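Local coordinates for protein BAG family molecular chaperone regulator 1 (Arabidopsis thaliana, PDB 4HWC) that probably acts as a co-chaperone, binding the ATPase domain of HSP70/HSC70 chaperones through its BAG domain and regulating programmed cell death and stress responses, at residues Ile53-Ile58 with Leu66-Gln71; Asp11-Val16 with Val72-Asn77; Ser24-Val29 with Lys39-Val44. All coordinates share one frame; numbering follows the deposited sequence.

Interaction 1: Ile53-Ile58 with Leu66-Gln71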
ATOM      1  N   ILE A  53      -8.157  -5.701   0.662  1.00 19.24           N
ATOM      2  CA  ILE A  53      -9.194  -6.708   0.846  1.00 19.23           C
ATOM      3  C   ILE A  53      -9.184  -7.173   2.306  1.00 20.20           C
ATOM      4  O   ILE A  53     -10.237  -7.282   2.929  1.00 27.02           O
ATOM      5  CB  ILE A  53      -8.969  -7.922  -0.098  1.00 20.90           C
ATOM      6  CG1 ILE A  53      -9.105  -7.478  -1.559  1.00 21.39           C
ATOM      7  CG2 ILE A  53      -9.977  -9.026   0.213  1.00 24.18           C
ATOM      8  CD1 ILE A  53      -8.682  -8.543  -2.579  1.00 20.08           C
ATOM      9  N   LYS A  54      -7.998  -7.431   2.856  1.00 21.92           N
ATOM     10  CA  LYS A  54      -7.880  -7.867   4.248  1.00 21.64           C
ATOM     11  C   LYS A  54      -8.470  -6.821   5.194  1.00 28.20           C
ATOM     12  O   LYS A  54      -9.096  -7.158   6.196  1.00 23.87           O
ATOM     13  CB  LYS A  54      -6.416  -8.115   4.625  1.00 26.48           C
ATOM     14  CG  LYS A  54      -5.798  -9.381   4.029  1.00 25.41           C
ATOM     15  CD  LYS A  54      -4.340  -9.508   4.441  1.00 31.43           C
ATOM     16  CE  LYS A  54      -3.659 -10.674   3.746  1.00 33.72           C
ATOM     17  NZ  LYS A  54      -3.664 -10.517   2.268  1.00 40.83           N
ATOM     18  N   LEU A  55      -8.259  -5.548   4.871  1.00 20.74           N
ATOM     19  CA  LEU A  55      -8.785  -4.460   5.692  1.00 25.17           C
ATOM     20  C   LEU A  55     -10.237  -4.042   5.444  1.00 23.06           C
ATOM     21  O   LEU A  55     -10.775  -3.207   6.169  1.00 31.91           O
ATOM     22  CB  LEU A  55      -8.085  -3.142   5.332  1.00 20.94           C
ATOM     23  CG  LEU A  55      -6.607  -3.025   5.714  1.00 21.37           C
ATOM     24  CD1 LEU A  55      -5.989  -1.806   5.025  1.00 20.41           C
ATOM     25  CD2 LEU A  55      -6.472  -2.907   7.232  1.00 24.83           C
ATOM     26  N   ASP A  56     -10.867  -4.617   4.424  1.00 53.66           N
ATOM     27  CA  ASP A  56     -12.248  -4.276   4.084  1.00 53.34           C
ATOM     28  C   ASP A  56     -13.097  -5.322   4.809  1.00 53.76           C
ATOM     29  O   ASP A  56     -14.278  -5.492   4.496  1.00 53.70           O
ATOM     30  CB  ASP A  56     -12.519  -4.332   2.571  1.00 43.17           C
ATOM     31  CG  ASP A  56     -13.920  -3.857   2.195  1.00 42.87           C
ATOM     32  OD1 ASP A  56     -14.295  -2.725   2.566  1.00 42.50           O
ATOM     33  OD2 ASP A  56     -14.645  -4.610   1.511  1.00 43.04           O
ATOM     34  N   ALA A  57     -12.502  -6.004   5.787  1.00 55.08           N
ATOM     35  CA  ALA A  57     -13.211  -7.033   6.543  1.00 61.25           C
ATOM     36  C   ALA A  57     -12.886  -7.077   8.040  1.00 63.26           C
ATOM     37  O   ALA A  57     -13.354  -7.968   8.748  1.00 66.92           O
ATOM     38  CB  ALA A  57     -12.950  -8.398   5.920  1.00 64.26           C
ATOM     39  N   ILE A  58     -12.084  -6.135   8.526  1.00 33.91           N
ATOM     40  CA  ILE A  58     -11.745  -6.106   9.946  1.00 37.89           C
ATOM     41  C   ILE A  58     -12.741  -5.217  10.684  1.00 40.97           C
ATOM     42  O   ILE A  58     -12.797  -4.015  10.445  1.00 39.10           O
ATOM     43  CB  ILE A  58     -10.326  -5.555  10.178  1.00 37.90           C
ATOM     44  CG1 ILE A  58      -9.299  -6.471   9.511  1.00 39.17           C
ATOM     45  CG2 ILE A  58     -10.053  -5.433  11.671  1.00 40.22           C
ATOM     46  CD1 ILE A  58      -7.858  -6.018   9.696  1.00 36.75           C
ATOM     47  N   LEU A  66     -10.846   3.889  13.597  1.00 23.60           N
ATOM     48  CA  LEU A  66     -10.093   4.972  12.984  1.00 25.24           C
ATOM     49  C   LEU A  66      -8.763   4.442  12.447  1.00 24.74           C
ATOM     50  O   LEU A  66      -8.307   4.852  11.375  1.00 19.94           O
ATOM     51  CB  LEU A  66      -9.833   6.084  13.999  1.00 26.12           C
ATOM     52  CG  LEU A  66      -9.068   7.280  13.435  1.00 27.24           C
ATOM     53  CD1 LEU A  66      -9.875   7.915  12.316  1.00 26.01           C
ATOM     54  CD2 LEU A  66      -8.793   8.287  14.541  1.00 27.76           C
ATOM     55  N   GLN A  67      -8.145   3.530  13.192  1.00 22.01           N
ATOM     56  CA  GLN A  67      -6.873   2.946  12.775  1.00 25.79           C
ATOM     57  C   GLN A  67      -7.034   2.131  11.498  1.00 21.92           C
ATOM     58  O   GLN A  67      -6.138   2.102  10.651  1.00 17.41           O
ATOM     59  CB  GLN A  67      -6.302   2.058  13.882  1.00 27.42           C
ATOM     60  CG  GLN A  67      -5.765   2.839  15.063  1.00 32.73           C
ATOM     61  CD  GLN A  67      -4.728   3.867  14.646  1.00 37.63           C
ATOM     62  OE1 GLN A  67      -3.748   3.540  13.972  1.00 36.42           O
ATOM     63  NE2 GLN A  67      -4.937   5.118  15.047  1.00 34.11           N
ATOM     64  N   ARG A  68      -8.175   1.465  11.363  1.00 16.80           N
ATOM     65  CA  ARG A  68      -8.440   0.672  10.171  1.00 16.39           C
ATOM     66  C   ARG A  68      -8.583   1.600   8.967  1.00 15.16           C
ATOM     67  O   ARG A  68      -8.028   1.334   7.896  1.00 12.12           O
ATOM     68  CB  ARG A  68      -9.723  -0.140  10.339  1.00 20.90           C
ATOM     69  CG  ARG A  68      -9.986  -1.133   9.208  1.00 22.18           C
ATOM     70  CD  ARG A  68     -11.348  -1.789   9.352  1.00 23.21           C
ATOM     71  NE  ARG A  68     -12.421  -0.871   8.996  1.00 24.88           N
ATOM     72  CZ  ARG A  68     -12.792  -0.608   7.747  1.00 22.23           C
ATOM     73  NH1 ARG A  68     -12.181  -1.206   6.732  1.00 24.64           N
ATOM     74  NH2 ARG A  68     -13.756   0.269   7.514  1.00 21.96           N
ATOM     75  N   LYS A  69      -9.326   2.691   9.143  1.00 13.37           N
ATOM     76  CA  LYS A  69      -9.531   3.644   8.052  1.00 12.12           C
ATOM     77  C   LYS A  69      -8.227   4.324   7.658  1.00 11.21           C
ATOM     78  O   LYS A  69      -8.030   4.678   6.492  1.00 10.74           O
ATOM     79  CB  LYS A  69     -10.564   4.707   8.440  1.00 11.73           C
ATOM     80  CG  LYS A  69     -11.999   4.207   8.513  1.00 15.98           C
ATOM     81  CD  LYS A  69     -12.910   5.333   9.006  1.00 21.65           C
ATOM     82  CE  LYS A  69     -14.323   4.858   9.269  1.00 27.69           C
ATOM     83  NZ  LYS A  69     -15.145   5.972   9.830  1.00 30.66           N
ATOM     84  N   MET A  70      -7.343   4.534   8.623  1.00 10.81           N
ATOM     85  CA  MET A  70      -6.070   5.157   8.296  1.00 13.87           C
ATOM     86  C   MET A  70      -5.256   4.209   7.417  1.00 13.69           C
ATOM     87  O   MET A  70      -4.622   4.643   6.461  1.00 11.71           O
ATOM     88  CB  MET A  70      -5.261   5.501   9.552  1.00 15.20           C
ATOM     89  CG  MET A  70      -3.862   6.050   9.219  1.00 20.64           C
ATOM     90  SD  MET A  70      -2.912   6.686  10.620  1.00 30.95           S
ATOM     91  CE  MET A  70      -2.466   5.174  11.458  1.00 27.94           C
ATOM     92  N   GLN A  71      -5.267   2.917   7.737  1.00 12.49           N
ATOM     93  CA  GLN A  71      -4.506   1.968   6.927  1.00 12.85           C
ATOM     94  C   GLN A  71      -5.107   1.874   5.537  1.00 10.70           C
ATOM     95  O   GLN A  71      -4.391   1.711   4.547  1.00 10.56           O
ATOM     96  CB  GLN A  71      -4.469   0.583   7.582  1.00 16.10           C
ATOM     97  CG  GLN A  71      -3.709   0.560   8.894  1.00 15.28           C
ATOM     98  CD  GLN A  71      -2.283   1.088   8.765  1.00 22.65           C
ATOM     99  OE1 GLN A  71      -1.787   1.788   9.651  1.00 25.56           O
ATOM    100  NE2 GLN A  71      -1.616   0.743   7.672  1.00 19.90           N
TER
HETATM  101  O   HOH W   1     -12.649  -1.281   3.882  1.00 31.89           O
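Arg68 of 66-71 meets the backbone of 53-58 through a polar contact with Leu55, an example of one long side chain linking a helix to the C-terminal part of the one before it. Arg68 NH1 gives a hydrogen bond to Leu55 O, with an N-H...O angle of 138°. The modelled length of 2.5 Å between Arg68 NH1 and Leu55 O is short, so its exact value is doubtful. The carbonyl oxygen lies at the edge of the guanidinium, close to its plane. Arg68 gets there by running straight out from its helix, CG opposite the backbone N (chi1 -173°), and then folding at chi3 (74°), which turns the guanidinium toward Leu55 O. A water accepts from the same nitrogen, 2.9 Å from Arg68 NH1, and donates to Asp56 OD1. It thus relays a hydrogen bond between opposite charges whose nearest charged atoms, Asp56 OD1 and Arg68 NH1, are 4.9 Å apart.

The setting is the hairpin-like connection between helices 38-55 and 62-88 of the BAG domain, a three-helix bundle, and the contact joins these two helices near that connection.

Apolar packing is the second kind. Leu55 CD1 lies 3.8 Å from Gln71 CB, meeting the root of that side chain rather than its amide. Ile58 also comes up to Arg68, although the close fit around Arg68 CD is doubtful in detail. Helix 5-31 covers the inner side of this cluster, where Ile12 packs on both Leu55 and Ile58.

Interaction 2: Asp11-Val16 with Val72-Asn77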
ATOM      1  N   ASP A  11      -0.732  -5.328  12.164  1.00 38.53           N
ATOM      2  CA  ASP A  11      -0.042  -6.371  11.419  1.00 46.25           C
ATOM      3  C   ASP A  11      -0.070  -6.061   9.924  1.00 41.47           C
ATOM      4  O   ASP A  11       0.948  -6.169   9.239  1.00 37.46           O
ATOM      5  CB  ASP A  11      -0.700  -7.723  11.690  1.00 44.99           C
ATOM      6  CG  ASP A  11      -0.272  -8.786  10.703  1.00 50.70           C
ATOM      7  OD1 ASP A  11      -0.868  -8.851   9.606  1.00 52.40           O
ATOM      8  OD2 ASP A  11       0.667  -9.549  11.016  1.00 58.83           O
ATOM      9  N   ILE A  12      -1.244  -5.692   9.423  1.00 33.37           N
ATOM     10  CA  ILE A  12      -1.405  -5.333   8.019  1.00 28.35           C
ATOM     11  C   ILE A  12      -0.555  -4.088   7.826  1.00 24.64           C
ATOM     12  O   ILE A  12       0.039  -3.873   6.767  1.00 22.03           O
ATOM     13  CB  ILE A  12      -2.881  -4.997   7.693  1.00 29.29           C
ATOM     14  CG1 ILE A  12      -3.710  -6.282   7.670  1.00 30.35           C
ATOM     15  CG2 ILE A  12      -2.977  -4.242   6.369  1.00 21.42           C
ATOM     16  CD1 ILE A  12      -5.182  -6.070   7.393  1.00 26.02           C
ATOM     17  N   SER A  13      -0.503  -3.277   8.875  1.00 22.70           N
ATOM     18  CA  SER A  13       0.258  -2.040   8.866  1.00 25.28           C
ATOM     19  C   SER A  13       1.739  -2.300   8.607  1.00 23.73           C
ATOM     20  O   SER A  13       2.395  -1.529   7.919  1.00 17.91           O
ATOM     21  CB  SER A  13       0.093  -1.318  10.200  1.00 23.84           C
ATOM     22  OG  SER A  13       0.815  -0.104  10.199  1.00 29.88           O
ATOM     23  N   LEU A  14       2.258  -3.390   9.165  1.00 27.24           N
ATOM     24  CA  LEU A  14       3.662  -3.740   8.983  1.00 26.85           C
ATOM     25  C   LEU A  14       3.931  -4.104   7.526  1.00 22.20           C
ATOM     26  O   LEU A  14       4.976  -3.762   6.978  1.00 22.25           O
ATOM     27  CB  LEU A  14       4.040  -4.910   9.894  1.00 32.71           C
ATOM     28  CG  LEU A  14       3.927  -4.658  11.401  1.00 36.27           C
ATOM     29  CD1 LEU A  14       4.250  -5.937  12.159  1.00 43.04           C
ATOM     30  CD2 LEU A  14       4.872  -3.541  11.808  1.00 37.44           C
ATOM     31  N   GLU A  15       2.983  -4.797   6.904  1.00 23.52           N
ATOM     32  CA  GLU A  15       3.125  -5.183   5.506  1.00 24.59           C
ATOM     33  C   GLU A  15       2.972  -3.953   4.616  1.00 21.50           C
ATOM     34  O   GLU A  15       3.629  -3.836   3.578  1.00 17.81           O
ATOM     35  CB  GLU A  15       2.081  -6.234   5.135  1.00 22.93           C
ATOM     36  CG  GLU A  15       2.175  -6.739   3.700  1.00 23.68           C
ATOM     37  CD  GLU A  15       3.600  -7.086   3.277  1.00 32.89           C
ATOM     38  OE1 GLU A  15       4.440  -7.386   4.155  1.00 31.46           O
ATOM     39  OE2 GLU A  15       3.877  -7.071   2.057  1.00 29.12           O
ATOM     40  N   VAL A  16       2.096  -3.038   5.013  1.00 18.41           N
ATOM     41  CA  VAL A  16       1.917  -1.819   4.239  1.00 15.79           C
ATOM     42  C   VAL A  16       3.205  -0.996   4.350  1.00 15.03           C
ATOM     43  O   VAL A  16       3.585  -0.312   3.401  1.00 12.80           O
ATOM     44  CB  VAL A  16       0.705  -1.005   4.745  1.00 19.20           C
ATOM     45  CG1 VAL A  16       0.635   0.344   4.028  1.00 14.89           C
ATOM     46  CG2 VAL A  16      -0.578  -1.784   4.476  1.00 16.23           C
ATOM     47  N   VAL A  72      -6.427   1.974   5.453  1.00 11.34           N
ATOM     48  CA  VAL A  72      -7.082   1.925   4.155  1.00 10.91           C
ATOM     49  C   VAL A  72      -6.612   3.120   3.326  1.00 11.53           C
ATOM     50  O   VAL A  72      -6.320   2.994   2.138  1.00 10.93           O
ATOM     51  CB  VAL A  72      -8.614   1.988   4.301  1.00 11.60           C
ATOM     52  CG1 VAL A  72      -9.252   2.220   2.946  1.00 13.32           C
ATOM     53  CG2 VAL A  72      -9.136   0.681   4.913  1.00 14.95           C
ATOM     54  N   LYS A  73      -6.540   4.280   3.968  1.00  9.74           N
ATOM     55  CA  LYS A  73      -6.111   5.502   3.290  1.00 11.90           C
ATOM     56  C   LYS A  73      -4.669   5.390   2.815  1.00 12.32           C
ATOM     57  O   LYS A  73      -4.328   5.868   1.731  1.00 12.15           O
ATOM     58  CB  LYS A  73      -6.254   6.702   4.228  1.00 11.96           C
ATOM     59  CG  LYS A  73      -5.872   8.040   3.596  1.00 14.48           C
ATOM     60  CD  LYS A  73      -6.769   8.362   2.409  1.00 17.79           C
ATOM     61  CE  LYS A  73      -6.460   9.754   1.854  1.00 21.23           C
ATOM     62  NZ  LYS A  73      -7.358  10.082   0.722  1.00 24.73           N
ATOM     63  N   ARG A  74      -3.824   4.766   3.631  1.00 10.80           N
ATOM     64  CA  ARG A  74      -2.420   4.593   3.265  1.00 12.78           C
ATOM     65  C   ARG A  74      -2.315   3.798   1.975  1.00 10.78           C
ATOM     66  O   ARG A  74      -1.571   4.170   1.076  1.00 10.45           O
ATOM     67  CB  ARG A  74      -1.651   3.843   4.357  1.00 16.12           C
ATOM     68  CG  ARG A  74      -1.162   4.701   5.497  1.00 23.06           C
ATOM     69  CD  ARG A  74       0.276   4.332   5.832  1.00 24.55           C
ATOM     70  NE  ARG A  74       0.369   3.028   6.459  1.00 29.92           N
ATOM     71  CZ  ARG A  74       1.498   2.348   6.625  1.00 23.83           C
ATOM     72  NH1 ARG A  74       1.461   1.171   7.219  1.00 25.96           N
ATOM     73  NH2 ARG A  74       2.653   2.829   6.183  1.00 25.46           N
ATOM     74  N   VAL A  75      -3.053   2.692   1.900  1.00 11.50           N
ATOM     75  CA  VAL A  75      -3.041   1.831   0.722  1.00 11.38           C
ATOM     76  C   VAL A  75      -3.573   2.542  -0.518  1.00 12.47           C
ATOM     77  O   VAL A  75      -3.000   2.426  -1.604  1.00 11.46           O
ATOM     78  CB  VAL A  75      -3.870   0.547   0.961  1.00 13.50           C
ATOM     79  CG1 VAL A  75      -3.958  -0.262  -0.333  1.00 13.42           C
ATOM     80  CG2 VAL A  75      -3.217  -0.294   2.047  1.00 16.10           C
ATOM     81  N   GLN A  76      -4.677   3.269  -0.358  1.00 12.11           N
ATOM     82  CA  GLN A  76      -5.248   4.011  -1.468  1.00 12.53           C
ATOM     83  C   GLN A  76      -4.219   5.009  -2.010  1.00 10.68           C
ATOM     84  O   GLN A  76      -4.075   5.168  -3.223  1.00 14.22           O
ATOM     85  CB  GLN A  76      -6.521   4.744  -1.018  1.00 12.89           C
ATOM     86  CG  GLN A  76      -7.707   3.808  -0.776  1.00 18.06           C
ATOM     87  CD  GLN A  76      -8.902   4.496  -0.137  1.00 22.13           C
ATOM     88  OE1 GLN A  76     -10.001   3.936  -0.086  1.00 25.68           O
ATOM     89  NE2 GLN A  76      -8.692   5.703   0.364  1.00 22.90           N
ATOM     90  N   ASN A  77      -3.494   5.664  -1.106  1.00 15.96           N
ATOM     91  CA  ASN A  77      -2.489   6.639  -1.507  1.00 15.15           C
ATOM     92  C   ASN A  77      -1.354   5.976  -2.274  1.00 16.12           C
ATOM     93  O   ASN A  77      -0.900   6.508  -3.280  1.00 14.71           O
ATOM     94  CB  ASN A  77      -1.903   7.371  -0.286  1.00 15.11           C
ATOM     95  CG  ASN A  77      -2.858   8.389   0.307  1.00 18.10           C
ATOM     96  OD1 ASN A  77      -3.883   8.715  -0.283  1.00 17.68           O
ATOM     97  ND2 ASN A  77      -2.513   8.906   1.481  1.00 20.82           N
TER
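Arg74 reaches Val16 and Ser13 through a bent chain: CG lies beside its own backbone N (chi1 -83°), and further bends at chi2 and chi3 fold the guanidinium over the neighbouring helix. Val16 answers with CG1 opposite its backbone N, which sends one methyl beneath the guanidinium and the other, CG2, into the bundle. CG1 sits 3.3 Å from the plane of the Arg74 guanidinium, over its centre, so the apolar methyl covers one face of a charged group while the nitrogens remain available at the rim. Contact is close there, with Val16 CG1 3.4 Å from Arg74 CZ.

At that rim Arg74 NH1 makes a weak hydrogen bond to Ser13 O at 2.9 Å, bent to an N-H...O angle of 125°. The same NH1 forms a salt bridge with Asp17, its stronger partner, one residue beyond the segment. The salt bridge, with some help from the backbone carbonyl, would limit the rotation of the guanidinium above Val16.

The two helices run side by side in nearly the same direction, their segment axes 20° apart and 10.8 Å at closest approach. This is the parallel pairing of first and third helices in an up-down-up three-helix bundle, the fold of the BAG domain.

Deeper in, Val16 CG2 touches Val75 CG2 at 3.9 Å, the two side chains crossing at about a right angle. Both valines are buried, and Val16 also packs on Gln71 and Tyr78 of helix 62-88.

Interaction 3: Ser24-Val29 with Lys39-Val44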
ATOM      1  N   SER A  24       8.542   3.670  -2.492  1.00 16.52           N
ATOM      2  CA  SER A  24       9.616   4.651  -2.383  1.00 18.02           C
ATOM      3  C   SER A  24      10.795   4.270  -3.281  1.00 15.58           C
ATOM      4  O   SER A  24      11.411   5.131  -3.899  1.00 16.54           O
ATOM      5  CB  SER A  24      10.076   4.763  -0.921  1.00 22.23           C
ATOM      6  OG  SER A  24      11.143   5.685  -0.790  1.00 32.55           O
ATOM      7  N   ALA A  25      11.111   2.979  -3.353  1.00 12.36           N
ATOM      8  CA  ALA A  25      12.214   2.522  -4.201  1.00 15.92           C
ATOM      9  C   ALA A  25      11.907   2.806  -5.671  1.00 13.83           C
ATOM     10  O   ALA A  25      12.767   3.267  -6.419  1.00 12.49           O
ATOM     11  CB  ALA A  25      12.448   1.037  -3.996  1.00 13.91           C
ATOM     12  N   PHE A  26      10.671   2.530  -6.078  1.00 12.00           N
ATOM     13  CA  PHE A  26      10.246   2.760  -7.454  1.00 13.78           C
ATOM     14  C   PHE A  26      10.338   4.241  -7.793  1.00 11.41           C
ATOM     15  O   PHE A  26      10.723   4.619  -8.903  1.00 11.59           O
ATOM     16  CB  PHE A  26       8.798   2.287  -7.666  1.00 13.95           C
ATOM     17  CG  PHE A  26       8.637   0.789  -7.732  1.00 14.80           C
ATOM     18  CD1 PHE A  26       9.727  -0.039  -7.992  1.00 16.98           C
ATOM     19  CD2 PHE A  26       7.378   0.207  -7.568  1.00 18.12           C
ATOM     20  CE1 PHE A  26       9.570  -1.424  -8.088  1.00 22.32           C
ATOM     21  CE2 PHE A  26       7.208  -1.177  -7.664  1.00 20.00           C
ATOM     22  CZ  PHE A  26       8.308  -1.994  -7.925  1.00 21.15           C
ATOM     23  N   GLU A  27       9.965   5.085  -6.839  1.00 10.20           N
ATOM     24  CA  GLU A  27      10.030   6.518  -7.065  1.00 14.71           C
ATOM     25  C   GLU A  27      11.471   6.989  -7.280  1.00 17.08           C
ATOM     26  O   GLU A  27      11.739   7.789  -8.177  1.00 15.12           O
ATOM     27  CB  GLU A  27       9.399   7.260  -5.886  1.00 17.44           C
ATOM     28  CG  GLU A  27       7.874   7.144  -5.849  1.00 15.49           C
ATOM     29  CD  GLU A  27       7.264   7.882  -4.672  1.00 21.81           C
ATOM     30  OE1 GLU A  27       7.493   7.459  -3.520  1.00 25.22           O
ATOM     31  OE2 GLU A  27       6.561   8.889  -4.900  1.00 23.20           O
ATOM     32  N   MET A  28      12.391   6.487  -6.461  1.00 14.85           N
ATOM     33  CA  MET A  28      13.804   6.863  -6.569  1.00 15.38           C
ATOM     34  C   MET A  28      14.393   6.424  -7.909  1.00 14.74           C
ATOM     35  O   MET A  28      15.109   7.184  -8.561  1.00 18.25           O
ATOM     36  CB  MET A  28      14.608   6.243  -5.424  1.00 18.20           C
ATOM     37  CG  MET A  28      16.084   6.644  -5.418  1.00 20.43           C
ATOM     38  SD  MET A  28      16.336   8.442  -5.374  1.00 26.91           S
ATOM     39  CE  MET A  28      15.925   8.791  -3.665  1.00 27.94           C
ATOM     40  N   VAL A  29      14.103   5.192  -8.307  1.00 11.75           N
ATOM     41  CA  VAL A  29      14.577   4.678  -9.585  1.00 12.37           C
ATOM     42  C   VAL A  29      14.134   5.643 -10.684  1.00 16.71           C
ATOM     43  O   VAL A  29      14.939   6.068 -11.513  1.00 15.68           O
ATOM     44  CB  VAL A  29      13.990   3.273  -9.875  1.00 13.36           C
ATOM     45  CG1 VAL A  29      14.224   2.880 -11.337  1.00 17.04           C
ATOM     46  CG2 VAL A  29      14.632   2.245  -8.952  1.00 11.38           C
ATOM     47  N   LYS A  39       5.955  -5.274 -14.904  1.00 52.38           N
ATOM     48  CA  LYS A  39       5.658  -6.466 -14.118  1.00 51.38           C
ATOM     49  C   LYS A  39       5.809  -6.215 -12.625  1.00 52.26           C
ATOM     50  O   LYS A  39       5.039  -6.737 -11.818  1.00 49.08           O
ATOM     51  CB  LYS A  39       6.580  -7.607 -14.545  1.00 53.36           C
ATOM     52  CG  LYS A  39       6.533  -8.834 -13.645  1.00 58.24           C
ATOM     53  CD  LYS A  39       7.457  -9.926 -14.169  1.00 61.66           C
ATOM     54  CE  LYS A  39       8.902  -9.449 -14.248  1.00 63.32           C
ATOM     55  NZ  LYS A  39       9.789 -10.453 -14.902  1.00 58.95           N
ATOM     56  N   ASP A  40       6.807  -5.422 -12.254  1.00 33.98           N
ATOM     57  CA  ASP A  40       7.034  -5.122 -10.849  1.00 33.48           C
ATOM     58  C   ASP A  40       5.977  -4.161 -10.316  1.00 28.76           C
ATOM     59  O   ASP A  40       5.539  -4.292  -9.172  1.00 24.40           O
ATOM     60  CB  ASP A  40       8.436  -4.543 -10.653  1.00 34.13           C
ATOM     61  CG  ASP A  40       9.525  -5.562 -10.927  1.00 43.87           C
ATOM     62  OD1 ASP A  40       9.579  -6.580 -10.205  1.00 45.16           O
ATOM     63  OD2 ASP A  40      10.323  -5.352 -11.866  1.00 45.35           O
ATOM     64  N   LEU A  41       5.564  -3.200 -11.141  1.00 25.36           N
ATOM     65  CA  LEU A  41       4.542  -2.240 -10.725  1.00 20.65           C
ATOM     66  C   LEU A  41       3.230  -2.969 -10.457  1.00 22.07           C
ATOM     67  O   LEU A  41       2.543  -2.687  -9.477  1.00 20.57           O
ATOM     68  CB  LEU A  41       4.314  -1.170 -11.798  1.00 21.89           C
ATOM     69  CG  LEU A  41       5.382  -0.091 -11.991  1.00 23.94           C
ATOM     70  CD1 LEU A  41       4.922   0.885 -13.064  1.00 23.58           C
ATOM     71  CD2 LEU A  41       5.616   0.646 -10.682  1.00 24.87           C
ATOM     72  N   VAL A  42       2.887  -3.911 -11.329  1.00 25.34           N
ATOM     73  CA  VAL A  42       1.655  -4.678 -11.169  1.00 23.62           C
ATOM     74  C   VAL A  42       1.726  -5.592  -9.951  1.00 23.82           C
ATOM     75  O   VAL A  42       0.737  -5.767  -9.243  1.00 24.79           O
ATOM     76  CB  VAL A  42       1.363  -5.540 -12.416  1.00 27.91           C
ATOM     77  CG1 VAL A  42       0.115  -6.389 -12.183  1.00 28.03           C
ATOM     78  CG2 VAL A  42       1.166  -4.647 -13.624  1.00 28.89           C
ATOM     79  N   THR A  43       2.895  -6.176  -9.706  1.00 19.50           N
ATOM     80  CA  THR A  43       3.062  -7.057  -8.561  1.00 21.58           C
ATOM     81  C   THR A  43       2.759  -6.313  -7.264  1.00 21.82           C
ATOM     82  O   THR A  43       1.978  -6.784  -6.438  1.00 18.91           O
ATOM     83  CB  THR A  43       4.501  -7.618  -8.478  1.00 24.53           C
ATOM     84  OG1 THR A  43       4.721  -8.534  -9.558  1.00 28.03           O
ATOM     85  CG2 THR A  43       4.718  -8.336  -7.154  1.00 26.97           C
ATOM     86  N   VAL A  44       3.368  -5.141  -7.102  1.00 15.17           N
ATOM     87  CA  VAL A  44       3.181  -4.338  -5.893  1.00 15.20           C
ATOM     88  C   VAL A  44       1.756  -3.786  -5.766  1.00 14.33           C
ATOM     89  O   VAL A  44       1.179  -3.776  -4.674  1.00 13.08           O
ATOM     90  CB  VAL A  44       4.208  -3.184  -5.857  1.00 11.56           C
ATOM     91  CG1 VAL A  44       4.003  -2.324  -4.635  1.00 10.09           C
ATOM     92  CG2 VAL A  44       5.626  -3.763  -5.843  1.00 17.81           C
TER
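Hydrophobic packing of one aromatic ring, Phe26, against helix 38-55 joins the first two helices of the BAG three-helix bundle near the end where the chain turns from one into the other. The helices are antiparallel neighbours, as expected of consecutive helices in an up-down-up bundle: the segment axes make an angle of 155° and approach to 11.9 Å, and no hydrogen bond passes between 24-29 and 39-44. Phe26 spans the distance.

It does so with CG beside its backbone N (chi1 -74°), which extends the ring toward three residues of the facing helix. Leu41 brings CD2 to 3.6 Å from Phe26 CD2, the tip of the leucine swinging nearer than its base. Asp40 takes part through its methylene, CB lying 3.7 Å from Phe26 CZ, while its carboxylate leads away from the segment. Leu41 and Val44 each slide past the ring in the direction opposite to its own. Beyond the pair, Leu82 and Leu85 of helix 62-88 and Ile36 of the connecting loop also touch Phe26, which places the ring among all three helices.

Within helix 38-55, Thr43 OG1 donates to Lys39 O at 2.9 Å. Together with Thr43 N it grips that carbonyl oxygen from opposite faces of its plane. Back at the ring, the shortest approach across the segments is made by Val44, with CG2 3.5 Å from Phe26 CE2.

Overall arrangement
Together the three contacts sample every pairing in the bundle: helix 38-55 with 62-88 in interaction 1, 5-31 with 62-88 in interaction 2, and 5-31 with 38-55 in interaction 3. Along the chain, interaction 3 closes before interaction 1 opens, and the long-range interaction 2 encloses both. Interactions 1 and 2 have centres about 8 Å apart and touch, Ile12 CD1 lying 3.7 Å from Lys54 CB. Interaction 3 lies on the opposite side of the chain's centre from interaction 1, about 23 Å away between centres. The contacts are thus spread along the elongated bundle, the BAG domain, which is the part that binds the HSP70 ATPase domain in this family.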